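P-47 protein (Clostridium botulinum E1 str. 'BoNT E Beluga', PDB 5WIX) is of unknown function but has a TULIP-type fold resembling bactericidal/permeability-increasing protein, which would be consistent with binding lipids or other hydrophobic ligands. Local coordinates at residues N333-K339 and E352-I358; G275-N279 and F302-L306; M256-I260 and L283-G287. One frame throughout, in Å; residues are numbered along the deposited sequence.

Contact 1 (N333-K339 and E352-I358); sequences NMECITK and EIYSTPI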
ATOM      1  N   ASN A 333      16.857  14.424  29.940  1.00109.37           N
ATOM      2  CA  ASN A 333      16.126  14.899  28.751  1.00100.71           C
ATOM      3  C   ASN A 333      16.894  14.652  27.451  1.00 93.59           C
ATOM      4  O   ASN A 333      18.048  15.061  27.327  1.00105.77           O
ATOM      5  CB  ASN A 333      15.817  16.394  28.856  1.00 96.85           C
ATOM      6  CG  ASN A 333      14.840  16.724  29.972  1.00112.70           C
ATOM      7  OD1 ASN A 333      13.671  17.028  29.717  1.00107.31           O
ATOM      8  ND2 ASN A 333      15.319  16.686  31.222  1.00114.06           N
ATOM      9  N   MET A 334      16.254  14.006  26.478  1.00 95.23           N
ATOM     10  CA  MET A 334      16.868  13.823  25.159  1.00 86.16           C
ATOM     11  C   MET A 334      15.962  14.219  23.989  1.00 80.63           C
ATOM     12  O   MET A 334      14.755  13.992  24.021  1.00 85.79           O
ATOM     13  CB  MET A 334      17.307  12.369  24.971  1.00 71.63           C
ATOM     14  CG  MET A 334      18.114  12.133  23.718  1.00 63.76           C
ATOM     15  SD  MET A 334      18.932  10.528  23.694  1.00 89.87           S
ATOM     16  CE  MET A 334      17.478   9.516  23.519  1.00 53.18           C
ATOM     17  N   GLU A 335      16.553  14.831  22.966  1.00 92.47           N
ATOM     18  CA  GLU A 335      15.932  14.885  21.637  1.00 91.63           C
ATOM     19  C   GLU A 335      16.892  14.251  20.640  1.00 90.11           C
ATOM     20  O   GLU A 335      18.079  14.590  20.609  1.00 97.27           O
ATOM     21  CB  GLU A 335      15.588  16.307  21.202  1.00 92.93           C
ATOM     22  CG  GLU A 335      14.867  16.343  19.839  1.00111.32           C
ATOM     23  CD  GLU A 335      14.637  17.748  19.279  1.00114.70           C
ATOM     24  OE1 GLU A 335      13.490  18.060  18.885  1.00116.80           O
ATOM     25  OE2 GLU A 335      15.604  18.534  19.208  1.00122.45           O
ATOM     26  N   CYS A 336      16.383  13.330  19.826  1.00 76.46           N
ATOM     27  CA  CYS A 336      17.255  12.522  18.975  1.00 84.00           C
ATOM     28  C   CYS A 336      16.594  12.116  17.666  1.00 87.93           C
ATOM     29  O   CYS A 336      15.647  11.314  17.646  1.00 82.84           O
ATOM     30  CB  CYS A 336      17.712  11.265  19.723  1.00 67.30           C
ATOM     31  SG  CYS A 336      18.750  10.158  18.740  1.00 83.00           S
ATOM     32  N   ILE A 337      17.128  12.667  16.580  1.00 87.10           N
ATOM     33  CA  ILE A 337      16.664  12.406  15.225  1.00 66.78           C
ATOM     34  C   ILE A 337      17.264  11.121  14.644  1.00 70.74           C
ATOM     35  O   ILE A 337      18.489  10.973  14.584  1.00 70.83           O
ATOM     36  CB  ILE A 337      17.032  13.562  14.326  1.00 82.55           C
ATOM     37  CG1 ILE A 337      16.735  14.892  15.028  1.00 77.98           C
ATOM     38  CG2 ILE A 337      16.330  13.427  12.982  1.00105.41           C
ATOM     39  CD1 ILE A 337      15.280  15.129  15.285  1.00 78.25           C
ATOM     40  N   THR A 338      16.413  10.188  14.226  1.00 71.23           N
ATOM     41  CA  THR A 338      16.898   9.008  13.518  1.00 78.57           C
ATOM     42  C   THR A 338      16.376   9.036  12.091  1.00 85.70           C
ATOM     43  O   THR A 338      15.399   9.733  11.814  1.00 79.05           O
ATOM     44  CB  THR A 338      16.467   7.715  14.189  1.00 73.50           C
ATOM     45  OG1 THR A 338      15.038   7.690  14.275  1.00 84.51           O
ATOM     46  CG2 THR A 338      17.025   7.658  15.570  1.00 84.86           C
ATOM     47  N   LYS A 339      17.015   8.267  11.205  1.00 73.92           N
ATOM     48  CA  LYS A 339      16.746   8.345   9.766  1.00 76.18           C
ATOM     49  C   LYS A 339      16.511   7.001   9.074  1.00 75.78           C
ATOM     50  O   LYS A 339      17.264   6.052   9.275  1.00 75.84           O
ATOM     51  CB  LYS A 339      17.906   9.060   9.063  1.00 87.27           C
ATOM     52  CG  LYS A 339      17.768   9.161   7.558  1.00 92.90           C
ATOM     53  CD  LYS A 339      18.998   9.811   6.911  1.00110.06           C
ATOM     54  CE  LYS A 339      18.789  10.046   5.400  1.00119.37           C
ATOM     55  NZ  LYS A 339      19.962  10.667   4.711  1.00121.01           N
ATOM     56  N   GLU A 352      19.166   4.827  11.444  1.00 52.96           N
ATOM     57  CA  GLU A 352      20.393   5.206  12.090  1.00 68.16           C
ATOM     58  C   GLU A 352      20.245   6.569  12.743  1.00 80.07           C
ATOM     59  O   GLU A 352      19.244   7.264  12.563  1.00 77.39           O
ATOM     60  CB  GLU A 352      21.540   5.190  11.092  1.00 60.65           C
ATOM     61  CG  GLU A 352      21.504   6.274  10.084  1.00 88.39           C
ATOM     62  CD  GLU A 352      22.552   6.069   9.020  1.00103.18           C
ATOM     63  OE1 GLU A 352      23.297   5.062   9.141  1.00103.51           O
ATOM     64  OE2 GLU A 352      22.624   6.902   8.084  1.00 85.34           O
ATOM     65  N   ILE A 353      21.243   6.917  13.542  1.00 85.65           N
ATOM     66  CA  ILE A 353      21.266   8.177  14.257  1.00 86.06           C
ATOM     67  C   ILE A 353      21.650   9.307  13.319  1.00 94.91           C
ATOM     68  O   ILE A 353      22.687   9.229  12.667  1.00 97.24           O
ATOM     69  CB  ILE A 353      22.269   8.111  15.419  1.00 77.31           C
ATOM     70  CG1 ILE A 353      21.889   6.966  16.360  1.00 57.58           C
ATOM     71  CG2 ILE A 353      22.353   9.465  16.144  1.00 68.49           C
ATOM     72  CD1 ILE A 353      20.654   7.268  17.236  1.00 59.07           C
ATOM     73  N   TYR A 354      20.827  10.353  13.248  1.00 93.30           N
ATOM     74  CA  TYR A 354      21.123  11.517  12.401  1.00 88.46           C
ATOM     75  C   TYR A 354      21.751  12.628  13.231  1.00 87.03           C
ATOM     76  O   TYR A 354      22.773  13.211  12.861  1.00 79.36           O
ATOM     77  CB  TYR A 354      19.852  12.020  11.724  1.00 90.47           C
ATOM     78  CG  TYR A 354      20.034  13.207  10.792  1.00115.02           C
ATOM     79  CD1 TYR A 354      20.524  13.033   9.500  1.00123.69           C
ATOM     80  CD2 TYR A 354      19.677  14.496  11.187  1.00124.83           C
ATOM     81  CE1 TYR A 354      20.676  14.111   8.633  1.00127.72           C
ATOM     82  CE2 TYR A 354      19.824  15.581  10.322  1.00130.87           C
ATOM     83  CZ  TYR A 354      20.324  15.381   9.046  1.00133.19           C
ATOM     84  OH  TYR A 354      20.478  16.450   8.182  1.00134.21           O
ATOM     85  N   SER A 355      21.132  12.910  14.371  1.00 88.59           N
ATOM     86  CA  SER A 355      21.632  13.950  15.254  1.00 90.91           C
ATOM     87  C   SER A 355      21.153  13.761  16.677  1.00101.40           C
ATOM     88  O   SER A 355      20.114  13.153  16.928  1.00105.28           O
ATOM     89  CB  SER A 355      21.184  15.314  14.759  1.00 83.80           C
ATOM     90  OG  SER A 355      19.799  15.478  15.006  1.00 78.59           O
ATOM     91  N   THR A 356      21.901  14.311  17.616  1.00 99.03           N
ATOM     92  CA  THR A 356      21.422  14.354  18.978  1.00 99.39           C
ATOM     93  C   THR A 356      21.439  15.799  19.413  1.00 96.58           C
ATOM     94  O   THR A 356      22.383  16.255  20.067  1.00 97.44           O
ATOM     95  CB  THR A 356      22.254  13.470  19.909  1.00 99.47           C
ATOM     96  OG1 THR A 356      23.624  13.486  19.490  1.00108.69           O
ATOM     97  CG2 THR A 356      21.750  12.066  19.812  1.00 86.56           C
ATOM     98  N   PRO A 357      20.391  16.535  19.020  1.00102.80           N
ATOM     99  CA  PRO A 357      20.349  17.966  19.337  1.00104.97           C
ATOM    100  C   PRO A 357      20.141  18.238  20.829  1.00 99.89           C
ATOM    101  O   PRO A 357      20.388  19.358  21.261  1.00115.89           O
ATOM    102  CB  PRO A 357      19.173  18.491  18.491  1.00 91.50           C
ATOM    103  CG  PRO A 357      18.382  17.311  18.092  1.00 86.05           C
ATOM    104  CD  PRO A 357      19.296  16.116  18.125  1.00101.01           C
ATOM    105  N   ILE A 358      19.727  17.236  21.600  1.00101.33           N
ATOM    106  CA  ILE A 358      19.594  17.391  23.053  1.00104.32           C
ATOM    107  C   ILE A 358      20.015  16.145  23.825  1.00100.06           C
ATOM    108  O   ILE A 358      19.440  15.071  23.645  1.00 98.00           O
ATOM    109  CB  ILE A 358      18.138  17.721  23.467  1.00 99.90           C
ATOM    110  CG1 ILE A 358      17.750  19.148  23.052  1.00 83.22           C
ATOM    111  CG2 ILE A 358      17.960  17.544  24.966  1.00 82.50           C
ATOM    112  CD1 ILE A 358      16.281  19.484  23.314  1.00 82.15           C
TER
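Ile337 faces both Tyr354 and Ser355, making a classic beta bulge in the antiparallel hairpin of strands 328-343 and 348-363, part of the TULIP-like fold. Its carbonyl oxygen takes two amides, Tyr354 N at 2.8 Å and Ser355 N at 3.3 Å from Ile337 O, while Ile337 N bonds back to Ser355 O. The extra residue is absorbed by the nearly helical backbone of Tyr354 (psi -48°), whose side chain runs beside that of Ile337 and in the same direction; Ile337 CG2 meets Tyr354 CD2 obliquely at 3.9 Å.

Glu335 can be followed outward along the same face. Its CB lies 3.7 Å from Ile358 CB and also borders Ile358 CD1. CG is anti to the backbone N (chi1 -177°), which sends the extended chain past Pro357, crossing it at about a right angle: CG and CD each come within about 4.0 Å of Pro357 CG, and OE2 ends beside that same ring carbon. A second register shift falls between Ile337 and Glu335, near the corner that the 352-358 chain turns at Pro357.

The other face carries Cys336, Thr338 and Ile353. Here Cys336 SG touches Ile353 CD1 and Thr356 CG2, and Arg388 of helix 370-390 packs against Ile353 and Thr356. On the Thr338 side of the bulge the pairing is regular: Lys339 N reaches Glu352 O at 2.8 Å, lying in the plane of that carbonyl.

Contact 2 (G275-N279 and F302-L306); sequences GIIKN and FSMEL
Asn279 leans across to Phe302 at one end of this pair of strands, its amide plane turned 62° from the phenyl ring. The two CB atoms, Asn279 CB and Phe302 CB, are 3.7 Å apart, and the side chains cross at a slant. Because chi1 of Asn279 is 62°, its CG sits between the backbone N and the carbonyl carbon, which brings OD1 to the Phe302 backbone: Phe302 N donates to Asn279 OD1 at 2.8 Å. The donor stands above the amide plane instead of meeting a lone pair, with a C=O...N angle of only 98°. The other end of the amide is occupied too, since Asn279 ND2 bonds to Asn281 O.

Phe302 offers its edge to Ile277, whose CG2 lies close to the ring plane, 4.2 Å from Phe302 CE2. On that same buried face Ile277 and Met304 sit directly opposite one another, CB to CB 4.0 Å. They form a hydrogen-bonded antiparallel pair, closed by Ile277 N to Met304 O at 3.0 Å and Met304 N to Ile277 O at 2.8 Å, within the curled sheet of this TULIP-like protein. Leu248 of helix 240-252 packs on both residues, and Phe265 meets the Phe302 ring edge-to-face.

The opposite face carries Lys278 and Ser303 as a non-hydrogen-bonded pair. Farther along, Ile276 and Glu305 run side by side in the same direction, with Ile276 CD1 3.6 Å from Glu305 CB and Glu305 OE1 passing alongside that methyl. Glu305 OE1 also has a long, weak ion pair with Arg315.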
ATOM      1  N   GLY A 275      -0.075   9.848  12.426  1.00 86.90           N
ATOM      2  CA  GLY A 275       0.020   9.322  13.778  1.00 87.80           C
ATOM      3  C   GLY A 275       1.338   9.490  14.526  1.00 96.78           C
ATOM      4  O   GLY A 275       2.423   9.378  13.939  1.00105.07           O
ATOM      5  N   ILE A 276       1.235   9.738  15.835  1.00 86.24           N
ATOM      6  CA  ILE A 276       2.398   9.885  16.720  1.00 87.72           C
ATOM      7  C   ILE A 276       2.543   8.744  17.747  1.00 83.87           C
ATOM      8  O   ILE A 276       1.554   8.257  18.301  1.00 93.39           O
ATOM      9  CB  ILE A 276       2.334  11.229  17.477  1.00 87.89           C
ATOM     10  CG1 ILE A 276       2.564  12.379  16.508  1.00101.02           C
ATOM     11  CG2 ILE A 276       3.375  11.295  18.588  1.00 81.44           C
ATOM     12  CD1 ILE A 276       2.794  13.709  17.196  1.00122.42           C
ATOM     13  N   ILE A 277       3.776   8.319  17.995  1.00 67.59           N
ATOM     14  CA  ILE A 277       4.042   7.345  19.044  1.00 71.32           C
ATOM     15  C   ILE A 277       4.256   8.005  20.407  1.00 78.06           C
ATOM     16  O   ILE A 277       5.265   8.685  20.627  1.00 73.98           O
ATOM     17  CB  ILE A 277       5.277   6.510  18.724  1.00 61.75           C
ATOM     18  CG1 ILE A 277       5.055   5.702  17.442  1.00 72.34           C
ATOM     19  CG2 ILE A 277       5.597   5.593  19.894  1.00 65.20           C
ATOM     20  CD1 ILE A 277       6.243   4.806  17.016  1.00 71.62           C
ATOM     21  N   LYS A 278       3.316   7.814  21.322  1.00 87.46           N
ATOM     22  CA  LYS A 278       3.560   8.215  22.699  1.00 97.35           C
ATOM     23  C   LYS A 278       3.611   7.002  23.635  1.00 94.63           C
ATOM     24  O   LYS A 278       3.096   5.930  23.315  1.00 96.13           O
ATOM     25  CB  LYS A 278       2.499   9.207  23.155  1.00100.34           C
ATOM     26  CG  LYS A 278       2.637  10.582  22.523  1.00102.72           C
ATOM     27  CD  LYS A 278       1.975  11.626  23.416  1.00121.28           C
ATOM     28  CE  LYS A 278       2.131  13.035  22.871  1.00130.69           C
ATOM     29  NZ  LYS A 278       1.324  13.244  21.636  1.00136.15           N
ATOM     30  N   ASN A 279       4.260   7.158  24.782  1.00 95.94           N
ATOM     31  CA  ASN A 279       4.237   6.112  25.803  1.00 88.07           C
ATOM     32  C   ASN A 279       2.902   6.083  26.565  1.00 92.07           C
ATOM     33  O   ASN A 279       2.293   7.133  26.835  1.00 84.49           O
ATOM     34  CB  ASN A 279       5.392   6.299  26.775  1.00 75.74           C
ATOM     35  CG  ASN A 279       5.308   7.607  27.529  1.00 87.66           C
ATOM     36  OD1 ASN A 279       4.874   8.631  26.995  1.00 92.65           O
ATOM     37  ND2 ASN A 279       5.725   7.580  28.786  1.00100.42           N
ATOM     38  N   PHE A 302       7.306   9.871  26.541  1.00 96.49           N
ATOM     39  CA  PHE A 302       8.076   9.489  25.369  1.00 89.03           C
ATOM     40  C   PHE A 302       7.289   9.825  24.133  1.00 87.54           C
ATOM     41  O   PHE A 302       6.082   9.601  24.085  1.00 83.75           O
ATOM     42  CB  PHE A 302       8.387   8.007  25.412  1.00 81.54           C
ATOM     43  CG  PHE A 302       9.126   7.485  24.212  1.00 72.46           C
ATOM     44  CD1 PHE A 302      10.498   7.267  24.274  1.00 67.50           C
ATOM     45  CD2 PHE A 302       8.450   7.147  23.059  1.00 67.27           C
ATOM     46  CE1 PHE A 302      11.184   6.753  23.196  1.00 59.57           C
ATOM     47  CE2 PHE A 302       9.126   6.638  21.977  1.00 77.47           C
ATOM     48  CZ  PHE A 302      10.497   6.433  22.045  1.00 74.38           C
ATOM     49  N   SER A 303       7.979  10.349  23.129  1.00 94.96           N
ATOM     50  CA  SER A 303       7.316  10.737  21.896  1.00 94.70           C
ATOM     51  C   SER A 303       8.216  10.506  20.682  1.00 92.34           C
ATOM     52  O   SER A 303       9.395  10.864  20.682  1.00 95.68           O
ATOM     53  CB  SER A 303       6.884  12.194  21.962  1.00 86.12           C
ATOM     54  OG  SER A 303       7.442  12.898  20.867  1.00 97.53           O
ATOM     55  N   MET A 304       7.647   9.881  19.659  1.00 91.02           N
ATOM     56  CA  MET A 304       8.319   9.701  18.380  1.00 83.03           C
ATOM     57  C   MET A 304       7.336  10.052  17.265  1.00 82.87           C
ATOM     58  O   MET A 304       6.385   9.311  17.031  1.00 85.03           O
ATOM     59  CB  MET A 304       8.820   8.264  18.232  1.00 63.58           C
ATOM     60  CG  MET A 304       9.906   8.063  17.176  1.00 57.94           C
ATOM     61  SD  MET A 304      10.479   6.340  17.018  1.00 76.71           S
ATOM     62  CE  MET A 304      12.243   6.546  16.755  1.00 73.72           C
ATOM     63  N   GLU A 305       7.536  11.195  16.609  1.00 95.17           N
ATOM     64  CA  GLU A 305       6.702  11.598  15.458  1.00105.25           C
ATOM     65  C   GLU A 305       7.526  11.625  14.166  1.00 90.35           C
ATOM     66  O   GLU A 305       8.743  11.827  14.199  1.00 75.05           O
ATOM     67  CB  GLU A 305       6.038  12.973  15.700  1.00108.25           C
ATOM     68  CG  GLU A 305       6.905  14.201  15.400  1.00120.00           C
ATOM     69  CD  GLU A 305       6.217  15.528  15.750  1.00132.82           C
ATOM     70  OE1 GLU A 305       5.670  15.639  16.869  1.00139.44           O
ATOM     71  OE2 GLU A 305       6.228  16.461  14.910  1.00126.12           O
ATOM     72  N   LEU A 306       6.875  11.409  13.026  1.00 88.40           N
ATOM     73  CA  LEU A 306       7.613  11.408  11.764  1.00 77.33           C
ATOM     74  C   LEU A 306       7.911  12.836  11.328  1.00 75.39           C
ATOM     75  O   LEU A 306       7.060  13.724  11.428  1.00 77.55           O
ATOM     76  CB  LEU A 306       6.846  10.670  10.683  1.00 78.40           C
ATOM     77  CG  LEU A 306       7.702  10.314   9.474  1.00 78.15           C
ATOM     78  CD1 LEU A 306       8.836   9.414   9.888  1.00 76.58           C
ATOM     79  CD2 LEU A 306       6.866   9.653   8.397  1.00 86.39           C
TER

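Contact 3 (M256-I260 and L283-G287); sequences MGSNI and LNWYG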
ATOM      1  N   MET A 256      14.144  -2.088  24.073  1.00 58.89           N
ATOM      2  CA  MET A 256      14.408  -1.275  25.250  1.00 69.20           C
ATOM      3  C   MET A 256      14.447  -2.062  26.568  1.00 74.59           C
ATOM      4  O   MET A 256      14.221  -1.514  27.648  1.00 81.78           O
ATOM      5  CB  MET A 256      13.367  -0.150  25.328  1.00 54.88           C
ATOM      6  CG  MET A 256      13.570   0.904  24.276  1.00 66.74           C
ATOM      7  SD  MET A 256      12.365   2.260  24.394  1.00 78.05           S
ATOM      8  CE  MET A 256      10.951   1.327  24.890  1.00 46.44           C
ATOM      9  N   GLY A 257      14.761  -3.344  26.494  1.00 62.98           N
ATOM     10  CA  GLY A 257      14.758  -4.154  27.697  1.00 64.13           C
ATOM     11  C   GLY A 257      13.470  -4.909  27.991  1.00 73.77           C
ATOM     12  O   GLY A 257      12.422  -4.679  27.386  1.00 92.44           O
ATOM     13  N   SER A 258      13.555  -5.805  28.962  1.00 79.35           N
ATOM     14  CA  SER A 258      12.505  -6.776  29.220  1.00 70.29           C
ATOM     15  C   SER A 258      11.290  -6.207  29.935  1.00 74.27           C
ATOM     16  O   SER A 258      10.272  -6.902  30.051  1.00 71.84           O
ATOM     17  CB  SER A 258      13.077  -7.940  30.030  1.00 68.88           C
ATOM     18  OG  SER A 258      14.257  -7.530  30.707  1.00 88.79           O
ATOM     19  N   ASN A 259      11.367  -4.966  30.420  1.00 73.74           N
ATOM     20  CA  ASN A 259      10.190  -4.415  31.096  1.00 86.93           C
ATOM     21  C   ASN A 259       9.522  -3.355  30.245  1.00 92.42           C
ATOM     22  O   ASN A 259       8.761  -2.514  30.746  1.00 92.91           O
ATOM     23  CB  ASN A 259      10.545  -3.853  32.472  1.00 85.00           C
ATOM     24  CG  ASN A 259      11.218  -4.880  33.354  1.00 72.04           C
ATOM     25  OD1 ASN A 259      10.723  -6.008  33.516  1.00 58.32           O
ATOM     26  ND2 ASN A 259      12.378  -4.511  33.906  1.00 62.35           N
ATOM     27  N   ILE A 260       9.820  -3.403  28.949  1.00 89.96           N
ATOM     28  CA  ILE A 260       9.070  -2.626  27.972  1.00 74.55           C
ATOM     29  C   ILE A 260       8.632  -3.480  26.780  1.00 69.33           C
ATOM     30  O   ILE A 260       9.451  -4.180  26.165  1.00 73.90           O
ATOM     31  CB  ILE A 260       9.861  -1.432  27.472  1.00 65.08           C
ATOM     32  CG1 ILE A 260      10.494  -0.710  28.666  1.00 59.21           C
ATOM     33  CG2 ILE A 260       8.908  -0.519  26.774  1.00 78.62           C
ATOM     34  CD1 ILE A 260      11.472   0.384  28.330  1.00 49.66           C
ATOM     35  N   LEU A 283       8.058   3.810  31.308  1.00 63.41           N
ATOM     36  CA  LEU A 283       8.903   2.802  30.684  1.00 82.10           C
ATOM     37  C   LEU A 283      10.052   2.415  31.614  1.00 81.62           C
ATOM     38  O   LEU A 283      10.894   3.254  31.953  1.00 83.31           O
ATOM     39  CB  LEU A 283       9.449   3.317  29.346  1.00 81.03           C
ATOM     40  CG  LEU A 283       8.428   4.073  28.498  1.00 82.83           C
ATOM     41  CD1 LEU A 283       9.082   4.665  27.241  1.00 82.25           C
ATOM     42  CD2 LEU A 283       7.262   3.164  28.134  1.00 80.34           C
ATOM     43  N   ASN A 284      10.105   1.151  32.022  1.00 64.28           N
ATOM     44  CA  ASN A 284      11.168   0.737  32.945  1.00 58.26           C
ATOM     45  C   ASN A 284      12.406   0.244  32.209  1.00 58.68           C
ATOM     46  O   ASN A 284      12.446  -0.889  31.689  1.00 60.41           O
ATOM     47  CB  ASN A 284      10.650  -0.332  33.904  1.00 53.22           C
ATOM     48  CG  ASN A 284       9.412   0.129  34.665  1.00 64.63           C
ATOM     49  OD1 ASN A 284       9.398   1.200  35.279  1.00 57.53           O
ATOM     50  ND2 ASN A 284       8.351  -0.672  34.599  1.00 57.65           N
ATOM     51  N   TRP A 285      13.415   1.108  32.143  1.00 48.70           N
ATOM     52  CA  TRP A 285      14.635   0.747  31.434  1.00 57.88           C
ATOM     53  C   TRP A 285      15.313  -0.449  32.078  1.00 59.93           C
ATOM     54  O   TRP A 285      15.109  -0.754  33.260  1.00 74.25           O
ATOM     55  CB  TRP A 285      15.605   1.913  31.392  1.00 53.07           C
ATOM     56  CG  TRP A 285      16.555   1.825  30.270  1.00 67.10           C
ATOM     57  CD1 TRP A 285      17.850   1.413  30.320  1.00 81.50           C
ATOM     58  CD2 TRP A 285      16.291   2.157  28.909  1.00 75.11           C
ATOM     59  NE1 TRP A 285      18.421   1.472  29.070  1.00 73.66           N
ATOM     60  CE2 TRP A 285      17.481   1.928  28.185  1.00 79.01           C
ATOM     61  CE3 TRP A 285      15.167   2.626  28.230  1.00 64.77           C
ATOM     62  CZ2 TRP A 285      17.574   2.147  26.819  1.00 71.86           C
ATOM     63  CZ3 TRP A 285      15.261   2.840  26.876  1.00 75.35           C
ATOM     64  CH2 TRP A 285      16.460   2.601  26.181  1.00 72.13           C
ATOM     65  N   TYR A 286      16.129  -1.127  31.292  1.00 66.02           N
ATOM     66  CA  TYR A 286      16.900  -2.235  31.822  1.00 61.32           C
ATOM     67  C   TYR A 286      18.103  -1.733  32.638  1.00 60.97           C
ATOM     68  O   TYR A 286      18.462  -0.562  32.578  1.00 56.08           O
ATOM     69  CB  TYR A 286      17.344  -3.157  30.683  1.00 62.58           C
ATOM     70  CG  TYR A 286      18.315  -2.551  29.700  1.00 60.64           C
ATOM     71  CD1 TYR A 286      19.682  -2.597  29.931  1.00 62.28           C
ATOM     72  CD2 TYR A 286      17.866  -1.950  28.521  1.00 66.08           C
ATOM     73  CE1 TYR A 286      20.583  -2.055  29.023  1.00 87.53           C
ATOM     74  CE2 TYR A 286      18.761  -1.407  27.602  1.00 63.23           C
ATOM     75  CZ  TYR A 286      20.115  -1.464  27.855  1.00 74.70           C
ATOM     76  OH  TYR A 286      21.022  -0.921  26.964  1.00 70.32           O
ATOM     77  N   GLY A 287      18.724  -2.621  33.406  1.00 61.91           N
ATOM     78  CA  GLY A 287      19.786  -2.196  34.293  1.00 52.10           C
ATOM     79  C   GLY A 287      21.131  -1.885  33.631  1.00 53.91           C
ATOM     80  O   GLY A 287      21.671  -2.723  32.894  1.00 58.23           O
TER
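Met256 meets the outer rim of the Trp285 indole, Met256 CG lying 3.7 Å from Trp285 CZ3 and also near CH2, the two side chains crossing at about a right angle; the compact half of the contact is built from there. The sulfur makes a Met-aromatic contact, Met256 SD lying 5.1 Å from the centroid of the six-membered ring of Trp285 and well off the ring normal. Beside it Ile260 pushes its delta methyl inward: chi2 of 172° extends the chain so that Ile260 CD1 comes 3.7 Å from Leu283 CB, and it also approaches Trp285 CE3 obliquely at 4.3 Å. All four of these side chains are buried.

The outer half is looser and more exposed. Asn259 touches with its CB, which lies 3.6 Å from Asn284 O and also against Asn284 CB, and no hydrogen bond links the two segments anywhere. Gly257, at a positive phi of 94°, begins a type I turn that runs to Ile260, and it sets its bare CA 3.9 Å from Tyr286 CD2. The Tyr286 ring meets Met256 O at its edge, in plane, while Trp285 NE1 lies over one of its faces, toward the rim.

The indole N-H is taken up by helix 370-390, Trp285 NE1 bonding to Ser386 OG, and Phe387 of that helix meets the indole edge-to-face. Phe265 of strand 265-269 touches Met256, Ile260 and Leu283, and Trp285 rests on Pro297 and Ile299 of strand 293-307, which puts the indole between strand 293-307 and helix 370-390.

How the contacts relate
All three contacts reach one curled antiparallel sheet, contact 3 through strand 283-284 only, its other side being the loop at 256-260. Contacts 2 and 3 alternate along the chain, both closing before contact 1 opens. Their centres are about 18 Å apart, yet Phe302 CB packs on Leu283 CD1, strands 275-279 and 283-284 both pairing with strand 293-307. Contacts 1 and 2, centres about 14 Å apart, pack Thr338 OG1 against Met304 CE across strand 311-322. Contacts 1 and 3 do not touch, but helix 370-390 packs on Met334 and Ile353 of one and Met256 and Trp285 of the other. Sheet and helix form one module, consistent with a TULIP domain's sheet-wrapped helix.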